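Local coordinates for protein copper-transporting ATPase (Sulfolobus solfataricus, PDB 2YJ4) that probably couples ATP hydrolysis to the movement of metal cations across the cell membrane, as a type IB P-type ATPase, here as its soluble ATP-binding and phosphorylation part, at residues T30-K35 against I156-D161; V88-E93 against R100-D105; D161-V166 against Q176-N181; V201-D206 against A215-S220. The protein carries 1 engineered substitution. One frame throughout, in Å; residues are numbered along the deposited sequence.

Interaction 1 (T30-K35 against I156-D161). Engineered in segment 30-35: Asn34 (natural residue Asp). With PO4 (phosphate ion), chain D.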
loop_
_atom_site.group_PDB
_atom_site.type_symbol
_atom_site.label_atom_id
_atom_site.label_comp_id
_atom_site.label_asym_id
_atom_site.label_seq_id
_atom_site.Cartn_x
_atom_site.Cartn_y
_atom_site.Cartn_z
ATOM N N THR A 30 -12.246 -8.508 -15.549
ATOM C CA THR A 30 -11.843 -7.294 -14.851
ATOM C C THR A 30 -10.834 -7.618 -13.761
ATOM O O THR A 30 -11.088 -8.464 -12.901
ATOM C CB THR A 30 -13.054 -6.584 -14.237
ATOM O OG1 THR A 30 -14.012 -6.304 -15.264
ATOM C CG2 THR A 30 -12.635 -5.285 -13.564
ATOM N N ILE A 31 -9.681 -6.960 -13.817
ATOM C CA ILE A 31 -8.617 -7.165 -12.835
ATOM C C ILE A 31 -8.456 -5.897 -12.019
ATOM O O ILE A 31 -8.087 -4.850 -12.565
ATOM C CB ILE A 31 -7.253 -7.475 -13.505
ATOM C CG1 ILE A 31 -7.391 -8.606 -14.514
ATOM C CG2 ILE A 31 -6.207 -7.881 -12.454
ATOM C CD1 ILE A 31 -7.427 -9.979 -13.870
ATOM N N ILE A 32 -8.738 -5.972 -10.723
ATOM C CA ILE A 32 -8.599 -4.783 -9.882
ATOM C C ILE A 32 -7.408 -4.871 -8.942
ATOM O O ILE A 32 -7.280 -5.832 -8.194
ATOM C CB ILE A 32 -9.833 -4.530 -9.035
ATOM C CG1 ILE A 32 -11.072 -4.353 -9.925
ATOM C CG2 ILE A 32 -9.614 -3.289 -8.193
ATOM C CD1 ILE A 32 -12.402 -4.299 -9.134
ATOM N N PHE A 33 -6.525 -3.885 -8.998
ATOM C CA PHE A 33 -5.413 -3.852 -8.068
ATOM C C PHE A 33 -5.670 -2.868 -6.962
ATOM O O PHE A 33 -5.918 -1.699 -7.234
ATOM C CB PHE A 33 -4.138 -3.424 -8.769
ATOM C CG PHE A 33 -3.601 -4.446 -9.714
ATOM C CD1 PHE A 33 -2.742 -5.437 -9.266
ATOM C CD2 PHE A 33 -3.949 -4.418 -11.051
ATOM C CE1 PHE A 33 -2.231 -6.380 -10.136
ATOM C CE2 PHE A 33 -3.443 -5.359 -11.932
ATOM C CZ PHE A 33 -2.579 -6.341 -11.473
ATOM N N ASN A 34 -5.617 -3.334 -5.719
ATOM C CA ASN A 34 -5.403 -2.422 -4.604
ATOM C C ASN A 34 -3.970 -1.926 -4.673
ATOM O O ASN A 34 -3.055 -2.704 -4.931
ATOM C CB ASN A 34 -5.659 -3.107 -3.270
ATOM C CG ASN A 34 -7.115 -3.433 -3.068
ATOM O OD1 ASN A 34 -7.925 -2.545 -2.772
ATOM N ND2 ASN A 34 -7.470 -4.717 -3.233
ATOM N N LYS A 35 -3.770 -0.633 -4.459
ATOM C CA LYS A 35 -2.451 -0.046 -4.618
ATOM C C LYS A 35 -1.443 -0.564 -3.589
ATOM O O LYS A 35 -0.548 -1.344 -3.927
ATOM C CB LYS A 35 -2.516 1.484 -4.559
ATOM C CG LYS A 35 -1.253 2.159 -5.092
ATOM C CD LYS A 35 -1.024 3.584 -4.602
ATOM C CE LYS A 35 -0.489 3.598 -3.185
ATOM N NZ LYS A 35 0.413 4.759 -2.939
ATOM N N ILE A 156 -8.407 -1.997 -13.252
ATOM C CA ILE A 156 -8.774 -0.909 -12.371
ATOM C C ILE A 156 -7.828 -0.887 -11.178
ATOM O O ILE A 156 -7.456 -1.941 -10.644
ATOM C CB ILE A 156 -10.239 -1.070 -11.865
ATOM C CG1 ILE A 156 -11.211 -1.173 -13.052
ATOM C CG2 ILE A 156 -10.613 0.073 -10.924
ATOM C CD1 ILE A 156 -12.653 -1.453 -12.659
ATOM N N ILE A 157 -7.430 0.307 -10.757
ATOM C CA ILE A 157 -6.688 0.439 -9.515
ATOM C C ILE A 157 -7.516 1.156 -8.450
ATOM O O ILE A 157 -8.136 2.173 -8.727
ATOM C CB ILE A 157 -5.384 1.182 -9.708
ATOM C CG1 ILE A 157 -4.518 0.443 -10.738
ATOM C CG2 ILE A 157 -4.666 1.319 -8.359
ATOM C CD1 ILE A 157 -3.212 1.142 -11.078
ATOM N N LEU A 158 -7.521 0.591 -7.244
ATOM C CA LEU A 158 -8.168 1.164 -6.065
ATOM C C LEU A 158 -7.173 1.404 -4.922
ATOM O O LEU A 158 -6.262 0.605 -4.712
ATOM C CB LEU A 158 -9.227 0.195 -5.551
ATOM C CG LEU A 158 -10.319 -0.244 -6.508
ATOM C CD1 LEU A 158 -11.257 -1.192 -5.787
ATOM C CD2 LEU A 158 -11.049 0.970 -7.054
ATOM N N SER A 159 -7.353 2.488 -4.179
ATOM C CA SER A 159 -6.648 2.661 -2.901
ATOM C C SER A 159 -7.312 3.691 -1.988
ATOM O O SER A 159 -8.086 4.531 -2.441
ATOM C CB SER A 159 -5.164 3.015 -3.098
ATOM O OG SER A 159 -5.008 4.237 -3.789
ATOM N N GLY A 160 -7.001 3.610 -0.699
ATOM C CA GLY A 160 -7.438 4.617 0.252
ATOM C C GLY A 160 -6.444 5.761 0.260
ATOM O O GLY A 160 -6.473 6.624 1.140
ATOM N N ASP A 161 -5.557 5.760 -0.734
ATOM C CA ASP A 161 -4.485 6.742 -0.811
ATOM C C ASP A 161 -4.968 7.950 -1.564
ATOM O O ASP A 161 -5.966 7.884 -2.270
ATOM C CB ASP A 161 -3.263 6.158 -1.517
ATOM C CG ASP A 161 -2.008 6.230 -0.669
ATOM O OD1 ASP A 161 -2.088 5.902 0.535
ATOM O OD2 ASP A 161 -0.948 6.613 -1.207
HETATM P P PO4 D . -4.858 0.472 -0.257
HETATM O O1 PO4 D . -4.157 1.206 -1.382
HETATM O O2 PO4 D . -6.322 0.859 -0.224
HETATM O O3 PO4 D . -4.706 -1.011 -0.481
HETATM O O4 PO4 D . -4.288 0.877 1.098
#

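Interaction 2 (V88-E93 against R100-D105)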
loop_
_atom_site.group_PDB
_atom_site.type_symbol
_atom_site.label_atom_id
_atom_site.label_comp_id
_atom_site.label_asym_id
_atom_site.label_seq_id
_atom_site.Cartn_x
_atom_site.Cartn_y
_atom_site.Cartn_z
ATOM N N VAL A 88 15.033 12.873 24.302
ATOM C CA VAL A 88 13.675 13.408 24.389
ATOM C C VAL A 88 13.038 13.122 25.750
ATOM O O VAL A 88 13.159 12.011 26.277
ATOM C CB VAL A 88 12.765 12.737 23.336
ATOM C CG1 VAL A 88 11.315 13.199 23.496
ATOM C CG2 VAL A 88 13.304 12.969 21.923
ATOM N N LYS A 89 12.328 14.107 26.294
ATOM C CA LYS A 89 11.591 13.931 27.549
ATOM C C LYS A 89 10.062 14.008 27.357
ATOM O O LYS A 89 9.577 14.669 26.435
ATOM C CB LYS A 89 12.069 14.952 28.601
ATOM C CG LYS A 89 13.367 14.548 29.329
ATOM C CD LYS A 89 14.045 15.745 30.022
ATOM C CE LYS A 89 15.343 15.331 30.742
ATOM N NZ LYS A 89 16.167 16.463 31.303
ATOM N N ASP A 90 9.312 13.333 28.228
ATOM C CA ASP A 90 7.848 13.379 28.197
ATOM C C ASP A 90 7.315 13.022 26.813
ATOM O O ASP A 90 6.496 13.728 26.240
ATOM C CB ASP A 90 7.331 14.759 28.617
ATOM C CG ASP A 90 7.998 15.276 29.882
ATOM O OD1 ASP A 90 8.362 14.450 30.746
ATOM O OD2 ASP A 90 8.162 16.510 30.016
ATOM N N PHE A 91 7.788 11.916 26.278
ATOM C CA PHE A 91 7.344 11.473 24.979
ATOM C C PHE A 91 5.940 10.916 25.067
ATOM O O PHE A 91 5.581 10.275 26.052
ATOM C CB PHE A 91 8.284 10.401 24.448
ATOM C CG PHE A 91 7.727 9.637 23.301
ATOM C CD1 PHE A 91 7.783 10.153 22.018
ATOM C CD2 PHE A 91 7.151 8.392 23.498
ATOM C CE1 PHE A 91 7.283 9.437 20.945
ATOM C CE2 PHE A 91 6.638 7.678 22.437
ATOM C CZ PHE A 91 6.710 8.200 21.153
ATOM N N LYS A 92 5.164 11.138 24.013
ATOM C CA LYS A 92 3.801 10.659 23.960
ATOM C C LYS A 92 3.409 10.315 22.534
ATOM O O LYS A 92 3.473 11.174 21.651
ATOM C CB LYS A 92 2.866 11.754 24.472
ATOM C CG LYS A 92 1.828 11.288 25.473
ATOM C CD LYS A 92 2.104 11.893 26.839
ATOM C CE LYS A 92 3.412 11.357 27.423
ATOM N NZ LYS A 92 3.988 12.244 28.495
ATOM N N GLU A 93 3.009 9.066 22.302
ATOM C CA GLU A 93 2.279 8.731 21.080
ATOM C C GLU A 93 0.835 9.176 21.268
ATOM O O GLU A 93 0.420 9.470 22.386
ATOM C CB GLU A 93 2.317 7.233 20.803
ATOM C CG GLU A 93 3.381 6.784 19.813
ATOM C CD GLU A 93 3.596 5.273 19.846
ATOM O OE1 GLU A 93 3.252 4.641 20.874
ATOM O OE2 GLU A 93 4.105 4.717 18.846
ATOM N N ARG A 100 4.758 13.290 20.260
ATOM C CA ARG A 100 5.004 14.538 20.932
ATOM C C ARG A 100 6.101 14.280 21.953
ATOM O O ARG A 100 6.267 13.156 22.425
ATOM C CB ARG A 100 3.706 15.004 21.614
ATOM C CG ARG A 100 3.874 16.126 22.612
ATOM C CD ARG A 100 3.334 15.730 23.981
ATOM N NE ARG A 100 4.188 16.224 25.062
ATOM C CZ ARG A 100 4.098 17.443 25.585
ATOM N NH1 ARG A 100 3.181 18.296 25.132
ATOM N NH2 ARG A 100 4.921 17.812 26.560
ATOM N N GLY A 101 6.855 15.311 22.296
ATOM C CA GLY A 101 7.978 15.134 23.189
ATOM C C GLY A 101 8.682 16.455 23.380
ATOM O O GLY A 101 8.428 17.402 22.647
ATOM N N LYS A 102 9.565 16.519 24.369
ATOM C CA LYS A 102 10.194 17.780 24.748
ATOM C C LYS A 102 11.714 17.657 24.681
ATOM O O LYS A 102 12.288 16.723 25.226
ATOM C CB LYS A 102 9.733 18.210 26.147
ATOM C CG LYS A 102 10.121 19.639 26.519
ATOM C CD LYS A 102 10.699 19.721 27.928
ATOM C CE LYS A 102 9.637 19.519 29.005
ATOM N NZ LYS A 102 9.043 20.814 29.450
ATOM N N ILE A 103 12.345 18.592 23.977
ATOM C CA ILE A 103 13.792 18.633 23.797
ATOM C C ILE A 103 14.265 20.050 24.044
ATOM O O ILE A 103 13.708 20.992 23.469
ATOM C CB ILE A 103 14.197 18.340 22.330
ATOM C CG1 ILE A 103 13.718 16.971 21.869
ATOM C CG2 ILE A 103 15.686 18.452 22.155
ATOM C CD1 ILE A 103 13.745 16.841 20.350
ATOM N N SER A 104 15.302 20.209 24.864
ATOM C CA SER A 104 15.862 21.530 25.139
ATOM C C SER A 104 14.792 22.575 25.483
ATOM O O SER A 104 14.833 23.711 24.993
ATOM C CB SER A 104 16.693 22.011 23.943
ATOM O OG SER A 104 17.798 21.156 23.731
ATOM N N ASP A 105 13.836 22.190 26.322
ATOM C CA ASP A 105 12.789 23.111 26.735
ATOM C C ASP A 105 11.875 23.527 25.581
ATOM O O ASP A 105 11.193 24.564 25.662
ATOM C CB ASP A 105 13.405 24.355 27.383
ATOM C CG ASP A 105 14.057 24.053 28.724
ATOM O OD1 ASP A 105 13.397 23.408 29.573
ATOM O OD2 ASP A 105 15.230 24.452 28.921
#

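Interaction 3 (D161-V166 against Q176-N181)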
loop_
_atom_site.group_PDB
_atom_site.type_symbol
_atom_site.label_atom_id
_atom_site.label_comp_id
_atom_site.label_asym_id
_atom_site.label_seq_id
_atom_site.Cartn_x
_atom_site.Cartn_y
_atom_site.Cartn_z
ATOM N N ASP A 161 -5.557 5.760 -0.734
ATOM C CA ASP A 161 -4.485 6.742 -0.811
ATOM C C ASP A 161 -4.968 7.950 -1.564
ATOM O O ASP A 161 -5.966 7.884 -2.270
ATOM C CB ASP A 161 -3.263 6.158 -1.517
ATOM C CG ASP A 161 -2.008 6.230 -0.669
ATOM O OD1 ASP A 161 -2.088 5.902 0.535
ATOM O OD2 ASP A 161 -0.948 6.613 -1.207
ATOM N N LYS A 162 -4.248 9.052 -1.427
ATOM C CA LYS A 162 -4.714 10.326 -1.964
ATOM C C LYS A 162 -4.584 10.426 -3.474
ATOM O O LYS A 162 -3.661 9.876 -4.072
ATOM C CB LYS A 162 -4.000 11.487 -1.278
ATOM C CG LYS A 162 -4.169 11.455 0.230
ATOM C CD LYS A 162 -5.639 11.317 0.597
ATOM C CE LYS A 162 -5.802 10.921 2.051
ATOM N NZ LYS A 162 -5.010 11.811 2.949
ATOM N N GLU A 163 -5.529 11.143 -4.070
ATOM C CA GLU A 163 -5.635 11.311 -5.516
ATOM C C GLU A 163 -4.320 11.667 -6.217
ATOM O O GLU A 163 -4.175 11.454 -7.426
ATOM C CB GLU A 163 -6.685 12.383 -5.817
ATOM C CG GLU A 163 -6.591 12.997 -7.200
ATOM C CD GLU A 163 -7.415 12.254 -8.234
ATOM O OE1 GLU A 163 -7.717 11.056 -8.016
ATOM O OE2 GLU A 163 -7.766 12.878 -9.263
ATOM N N ASP A 164 -3.373 12.224 -5.464
ATOM C CA ASP A 164 -2.082 12.609 -6.026
ATOM C C ASP A 164 -1.166 11.388 -6.139
ATOM O O ASP A 164 -0.528 11.161 -7.169
ATOM C CB ASP A 164 -1.428 13.705 -5.173
ATOM N N LYS A 165 -1.108 10.601 -5.073
ATOM C CA LYS A 165 -0.307 9.385 -5.073
ATOM C C LYS A 165 -0.837 8.368 -6.090
ATOM O O LYS A 165 -0.069 7.701 -6.774
ATOM C CB LYS A 165 -0.275 8.784 -3.668
ATOM C CG LYS A 165 -0.397 9.837 -2.560
ATOM C CD LYS A 165 0.626 9.627 -1.441
ATOM C CE LYS A 165 2.021 10.004 -1.915
ATOM N NZ LYS A 165 2.762 10.845 -0.923
ATOM N N VAL A 166 -2.153 8.265 -6.207
ATOM C CA VAL A 166 -2.747 7.288 -7.104
ATOM C C VAL A 166 -2.658 7.703 -8.587
ATOM O O VAL A 166 -2.236 6.916 -9.440
ATOM C CB VAL A 166 -4.199 6.986 -6.693
ATOM C CG1 VAL A 166 -4.811 5.915 -7.590
ATOM C CG2 VAL A 166 -4.240 6.558 -5.236
ATOM N N GLN A 176 -5.832 3.856 -17.211
ATOM C CA GLN A 176 -6.709 5.011 -17.301
ATOM C C GLN A 176 -7.645 5.053 -16.111
ATOM O O GLN A 176 -7.939 6.124 -15.585
ATOM C CB GLN A 176 -7.518 4.974 -18.598
ATOM N N GLU A 177 -8.105 3.879 -15.683
ATOM C CA GLU A 177 -9.165 3.796 -14.681
ATOM C C GLU A 177 -8.688 3.452 -13.270
ATOM O O GLU A 177 -8.249 2.328 -12.996
ATOM C CB GLU A 177 -10.235 2.810 -15.130
ATOM C CG GLU A 177 -11.527 2.957 -14.356
ATOM C CD GLU A 177 -12.728 2.470 -15.134
ATOM O OE1 GLU A 177 -12.539 1.711 -16.119
ATOM O OE2 GLU A 177 -13.859 2.856 -14.757
ATOM N N TYR A 178 -8.794 4.432 -12.378
ATOM C CA TYR A 178 -8.371 4.288 -10.993
ATOM C C TYR A 178 -9.268 5.124 -10.099
ATOM O O TYR A 178 -9.970 6.007 -10.581
ATOM C CB TYR A 178 -6.932 4.762 -10.828
ATOM C CG TYR A 178 -6.773 6.255 -10.961
ATOM C CD1 TYR A 178 -6.943 7.088 -9.863
ATOM C CD2 TYR A 178 -6.462 6.834 -12.186
ATOM C CE1 TYR A 178 -6.805 8.450 -9.972
ATOM C CE2 TYR A 178 -6.322 8.198 -12.311
ATOM C CZ TYR A 178 -6.494 9.006 -11.197
ATOM O OH TYR A 178 -6.359 10.375 -11.304
ATOM N N TYR A 179 -9.227 4.846 -8.798
ATOM C CA TYR A 179 -10.038 5.534 -7.804
ATOM C C TYR A 179 -9.240 5.688 -6.512
ATOM O O TYR A 179 -8.699 4.709 -5.999
ATOM C CB TYR A 179 -11.305 4.734 -7.524
ATOM C CG TYR A 179 -12.244 4.631 -8.701
ATOM C CD1 TYR A 179 -12.615 5.757 -9.423
ATOM C CD2 TYR A 179 -12.754 3.403 -9.101
ATOM C CE1 TYR A 179 -13.478 5.661 -10.510
ATOM C CE2 TYR A 179 -13.616 3.299 -10.178
ATOM C CZ TYR A 179 -13.973 4.427 -10.877
ATOM O OH TYR A 179 -14.820 4.322 -11.954
ATOM N N SER A 180 -9.180 6.911 -5.986
ATOM C CA SER A 180 -8.376 7.223 -4.802
ATOM C C SER A 180 -9.227 7.646 -3.615
ATOM O O SER A 180 -10.409 7.928 -3.771
ATOM C CB SER A 180 -7.384 8.338 -5.122
ATOM O OG SER A 180 -8.059 9.521 -5.509
ATOM N N ASN A 181 -8.611 7.702 -2.435
ATOM C CA ASN A 181 -9.294 8.104 -1.199
ATOM C C ASN A 181 -10.488 7.221 -0.856
ATOM O O ASN A 181 -11.550 7.707 -0.443
ATOM C CB ASN A 181 -9.730 9.573 -1.255
ATOM C CG ASN A 181 -10.103 10.119 0.118
ATOM O OD1 ASN A 181 -9.650 9.601 1.143
ATOM N ND2 ASN A 181 -10.930 11.166 0.146
#

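Interaction 4 (V201-D206 against A215-S220)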
loop_
_atom_site.group_PDB
_atom_site.type_symbol
_atom_site.label_atom_id
_atom_site.label_comp_id
_atom_site.label_asym_id
_atom_site.label_seq_id
_atom_site.Cartn_x
_atom_site.Cartn_y
_atom_site.Cartn_z
ATOM N N VAL A 201 -14.732 -10.328 -11.548
ATOM C CA VAL A 201 -13.637 -9.546 -11.024
ATOM C C VAL A 201 -12.596 -10.390 -10.303
ATOM O O VAL A 201 -12.921 -11.197 -9.416
ATOM C CB VAL A 201 -14.174 -8.461 -10.079
ATOM C CG1 VAL A 201 -13.011 -7.717 -9.396
ATOM C CG2 VAL A 201 -15.087 -7.507 -10.850
ATOM N N LEU A 202 -11.344 -10.210 -10.710
ATOM C CA LEU A 202 -10.215 -10.775 -9.979
ATOM C C LEU A 202 -9.501 -9.610 -9.319
ATOM O O LEU A 202 -9.217 -8.605 -9.976
ATOM C CB LEU A 202 -9.259 -11.532 -10.905
ATOM C CG LEU A 202 -8.109 -12.254 -10.181
ATOM C CD1 LEU A 202 -7.653 -13.475 -10.944
ATOM C CD2 LEU A 202 -6.941 -11.323 -9.906
ATOM N N MET A 203 -9.244 -9.725 -8.022
ATOM C CA MET A 203 -8.628 -8.623 -7.287
ATOM C C MET A 203 -7.415 -9.089 -6.535
ATOM O O MET A 203 -7.415 -10.152 -5.914
ATOM C CB MET A 203 -9.600 -7.955 -6.302
ATOM C CG MET A 203 -8.914 -7.044 -5.246
ATOM S SD MET A 203 -10.125 -6.208 -4.183
ATOM C CE MET A 203 -11.439 -6.099 -5.389
ATOM N N ILE A 204 -6.376 -8.275 -6.600
ATOM C CA ILE A 204 -5.201 -8.515 -5.802
ATOM C C ILE A 204 -5.159 -7.467 -4.692
ATOM O O ILE A 204 -5.329 -6.276 -4.947
ATOM C CB ILE A 204 -3.920 -8.497 -6.654
ATOM C CG1 ILE A 204 -4.053 -9.473 -7.820
ATOM C CG2 ILE A 204 -2.722 -8.887 -5.812
ATOM C CD1 ILE A 204 -4.372 -8.828 -9.145
ATOM N N GLY A 205 -4.953 -7.928 -3.466
ATOM C CA GLY A 205 -4.902 -7.049 -2.313
ATOM C C GLY A 205 -3.810 -7.428 -1.333
ATOM O O GLY A 205 -3.065 -8.386 -1.547
ATOM N N ASP A 206 -3.745 -6.682 -0.234
ATOM C CA ASP A 206 -2.651 -6.769 0.724
ATOM C C ASP A 206 -2.925 -5.839 1.892
ATOM O O ASP A 206 -2.822 -4.611 1.761
ATOM C CB ASP A 206 -1.344 -6.326 0.067
ATOM C CG ASP A 206 -0.186 -6.260 1.047
ATOM O OD1 ASP A 206 -0.180 -5.335 1.891
ATOM O OD2 ASP A 206 0.723 -7.130 0.966
ATOM N N ALA A 215 -12.728 -10.432 -0.250
ATOM C CA ALA A 215 -13.675 -11.478 0.101
ATOM C C ALA A 215 -14.839 -11.476 -0.872
ATOM O O ALA A 215 -15.537 -12.478 -1.018
ATOM C CB ALA A 215 -14.169 -11.283 1.513
ATOM N N LEU A 216 -15.022 -10.349 -1.553
ATOM C CA LEU A 216 -16.184 -10.138 -2.402
ATOM C C LEU A 216 -15.847 -10.323 -3.881
ATOM O O LEU A 216 -16.741 -10.408 -4.724
ATOM C CB LEU A 216 -16.748 -8.734 -2.175
ATOM C CG LEU A 216 -18.114 -8.416 -2.788
ATOM C CD1 LEU A 216 -19.181 -9.332 -2.209
ATOM C CD2 LEU A 216 -18.502 -6.945 -2.572
ATOM N N ALA A 217 -14.556 -10.374 -4.196
ATOM C CA ALA A 217 -14.135 -10.613 -5.572
ATOM C C ALA A 217 -14.509 -12.023 -6.027
ATOM O O ALA A 217 -14.656 -12.936 -5.209
ATOM C CB ALA A 217 -12.643 -10.377 -5.744
ATOM N N ASP A 218 -14.672 -12.180 -7.335
ATOM C CA ASP A 218 -14.978 -13.479 -7.925
ATOM C C ASP A 218 -13.786 -14.409 -7.766
ATOM O O ASP A 218 -13.928 -15.588 -7.493
ATOM C CB ASP A 218 -15.391 -13.315 -9.397
ATOM C CG ASP A 218 -16.779 -12.693 -9.541
ATOM O OD1 ASP A 218 -17.782 -13.449 -9.457
ATOM O OD2 ASP A 218 -16.863 -11.453 -9.714
ATOM N N VAL A 219 -12.594 -13.868 -7.933
ATOM C CA VAL A 219 -11.407 -14.572 -7.474
ATOM C C VAL A 219 -10.485 -13.567 -6.806
ATOM O O VAL A 219 -10.306 -12.448 -7.290
ATOM C CB VAL A 219 -10.704 -15.379 -8.591
ATOM C CG1 VAL A 219 -11.205 -14.948 -9.961
ATOM C CG2 VAL A 219 -9.186 -15.265 -8.486
ATOM N N SER A 220 -9.930 -13.970 -5.674
ATOM C CA SER A 220 -9.165 -13.054 -4.866
ATOM C C SER A 220 -7.736 -13.550 -4.665
ATOM O O SER A 220 -7.511 -14.719 -4.351
ATOM C CB SER A 220 -9.862 -12.854 -3.520
ATOM O OG SER A 220 -10.120 -14.100 -2.903
#

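Interaction 1 (T30-K35 against I156-D161)
The Phe33 ring turns an edge to Ile156 O, which lies near the ring plane, while Ile204, Thr38 and Leu39 touch the same side chain from strand 201-205 and helix 35-39. The other flat group in play, the carboxylate of Asp161, is approached from above: Lys35 NZ sits 2.9 Å from OD2 in a salt bridge that comes in 59° out of the carboxylate plane. Lys35 gets there with CG trans to its own N (chi1 -164°), then bends at chi3 and chi4 that carry NZ across the Asp161 side chain at about a right angle. A methionine in its place would probably leave the Asp161 carboxylate without its positive mate and free to turn. Between these groups run two parallel neighbours in the central sheet of the HAD-like phosphorylation domain, strand 30-34 and strand 154-158. Phe33 N gives a bond of 2.7 Å to Ile156 O, and Phe33 O takes Leu158 N at 2.8 Å. Ile156 N bonds to Ile31 O before them and Lys35 N to Leu158 O after. On one face Ile32 and Ile156 lie side by side, and Ile32 CG2 rests 3.6 Å from Leu158 CG. Asn34, engineered from aspartate, occupies the place of the phosphorylated aspartate in the DKTG motif of P-type ATPases; its amide is held by Ile204 O and, weakly, by Lys187. Lys35, Gly160 and Asp161 are ATP-binding residues, and Gly160 N donates to O2 of a bound phosphate ion, probably from the crystallisation liquor, at 2.9 Å.

Interaction 2 (V88-E93 against R100-D105)
Val88 has CG1 trans to its own N (chi1 175°), a turn that aims its two methyls at different residues of the partner strand: CG1 lies 3.9 Å from Gly101 CA, and CG2 reaches 4.0 Å to Ile103 CG1. In Phe91 the ring likewise swings to the side remote from its N (chi1 165°), so that CD1 comes 3.4 Å from Arg100 O, approached obliquely. The contact joins the beta hairpin of strands 91-93 and 98-103, with Lys89 before the corner also pairing, at the margin of the six-stranded antiparallel sheet of the nucleotide-binding domain. Lys89 N bonds to Lys102 O and Lys102 N to Lys89 O, both at 2.8 Å. Lys92 and Arg100 make the next hydrogen-bonded pair, Lys92 N giving a sound bond to Arg100 O while the return bond from Arg100 N to Lys92 O is weak. Between the pairs the register slips by one residue, a beta bulge, and the chain turns a corner at Asp90, whose backbone is in the left-handed region. Ile103 and Val88 also pack on Ser61 of helix 53-63, and Phe91 lies about 7 Å from the bound AMP by nearest atoms. The long chains of Lys92 and Arg100 share one face, where Lys92 CB touches Arg100 CD. The guanidinium of Arg100 presents its edge to Asp90 O, in plane. Lys102 folds alongside Asp90, its CE 3.5 Å from OD2 and its NZ at 4.4 Å from that same OD2, too far for a salt bridge.

Interaction 3 (D161-V166 against Q176-N181)
Asn181 N donates to Asp161 O at 2.7 Å, tilted from the carbonyl plane, and Ser180 OG gives its hydrogen to Glu163 OE1 at 3.0 Å. The second bond meets OE1 on its anti side, 20° out of the carboxylate plane. Two torsions set it up: Ser180 OG stands between its N and carbonyl carbon (chi1 61°), and the Glu163 chain bends at chi2, which turns its carboxylate toward Ser180. The carboxylate of Asp161 points elsewhere, to Lys35. Around this polar pair, OE1 also lies in the plane of the Tyr178 ring at its edge, 3.4 Å from CE1, with the carboxylate and ring planes 42° apart. Behind it comes the apolar layer: Val166 CG1 approaches Tyr178 CD1 obliquely at 3.3 Å, and Val166 CG2 packs on Ser180 CB at 3.6 Å. Tyr178 also lies against Lys167 and Ser170 of helix 163-173 and Ile157 of the neighbouring strand 154-158. Cutting Tyr178 back to an alanine is likely to open a gap beside Val166 CG1 and leave the Glu163 carboxylate without the ring edge it lies against. The contact closes the beta-alpha-beta unit of strand 154-158, helix 163-173 and strand 178-179, pinning the start of the helix, with Lys162 at the N-cap position, to the residues just after strand 178-179, the edge strand of the sheet in this chain. The Glu163 carboxylate, in the first helical turn, has the positive end of the helix dipole, a serine hydroxyl and a ring C-H edge near it, which would tend to favour its charged form.

Interaction 4 (V201-D206 against A215-S220)
Val201 O is gripped by two backbone N-H groups of the facing segment: Val219 N at 3.1 Å, and Asp218 N at 2.9 Å in a weak bond bent to 122°. Val201 N in turn donates to Asp218 OD2 at 3.0 Å along an almost straight line (177°). That oxygen is met on its anti side, well out of the carboxylate plane. Asp218 thus holds both the N and the O of Val201, the first through its carboxylate and the second, weakly, through its backbone N, and its OD1 reaches toward Lys200 in a long, weak ion pair. Met203 N bonds to Val219 O at 3.0 Å, and Leu202 CA makes a C-H...O contact with that same oxygen. These are parallel neighbours in the seven-stranded core sheet of the HAD-like domain, the two strands of the beta-alpha-beta unit 201-205, 211-216, 219-223; the GDGVND motif, characteristic of P-type ATPases, begins at the end of strand 201-205 with Gly205 and runs on through Asp206 to the ATP-binding Asn209. On one face Leu202 and Val219 cross obliquely. Leu202 carries CG trans to its own N (chi1 -175°), which brings CD1 to 3.4 Å from Val219 CG2. Met203 takes the other face: its CB touches Ala217 CB at 3.9 Å, while the chain beyond bends at chi3, and the side chain leans on Ile191 of helix 184-196. Val201 also touches Ile32 of strand 30-34 and Leu194 of helix 184-196. The beta carbon of Ala217 also rests 3.8 Å from Val201 O.

How the interactions relate
Interactions 1 and 4 are the core contacts, parallel strand pairs of one sheet, meeting at strand 30-34, where Thr30 and Ile32 bond to Leu202 and Asn34 packs on Met203. Interaction 3 extends the same sheet on its other side: strand 178-179 binds Ile157, and Asp161 belongs to both interactions 1 and 3. It is more open, with a serine-carboxylate bond and a tyrosine ring edge where interactions 1 and 4 have aliphatic pairs plus one carboxylate bond each (Asp161 to Lys35, Asp218 to Val201 N). Interaction 2 is remote, its centre about 39 Å from that of interaction 1, in the nucleotide-binding domain. There antiparallel pairing with a bulge replaces parallel register, and long charged chains lie outside.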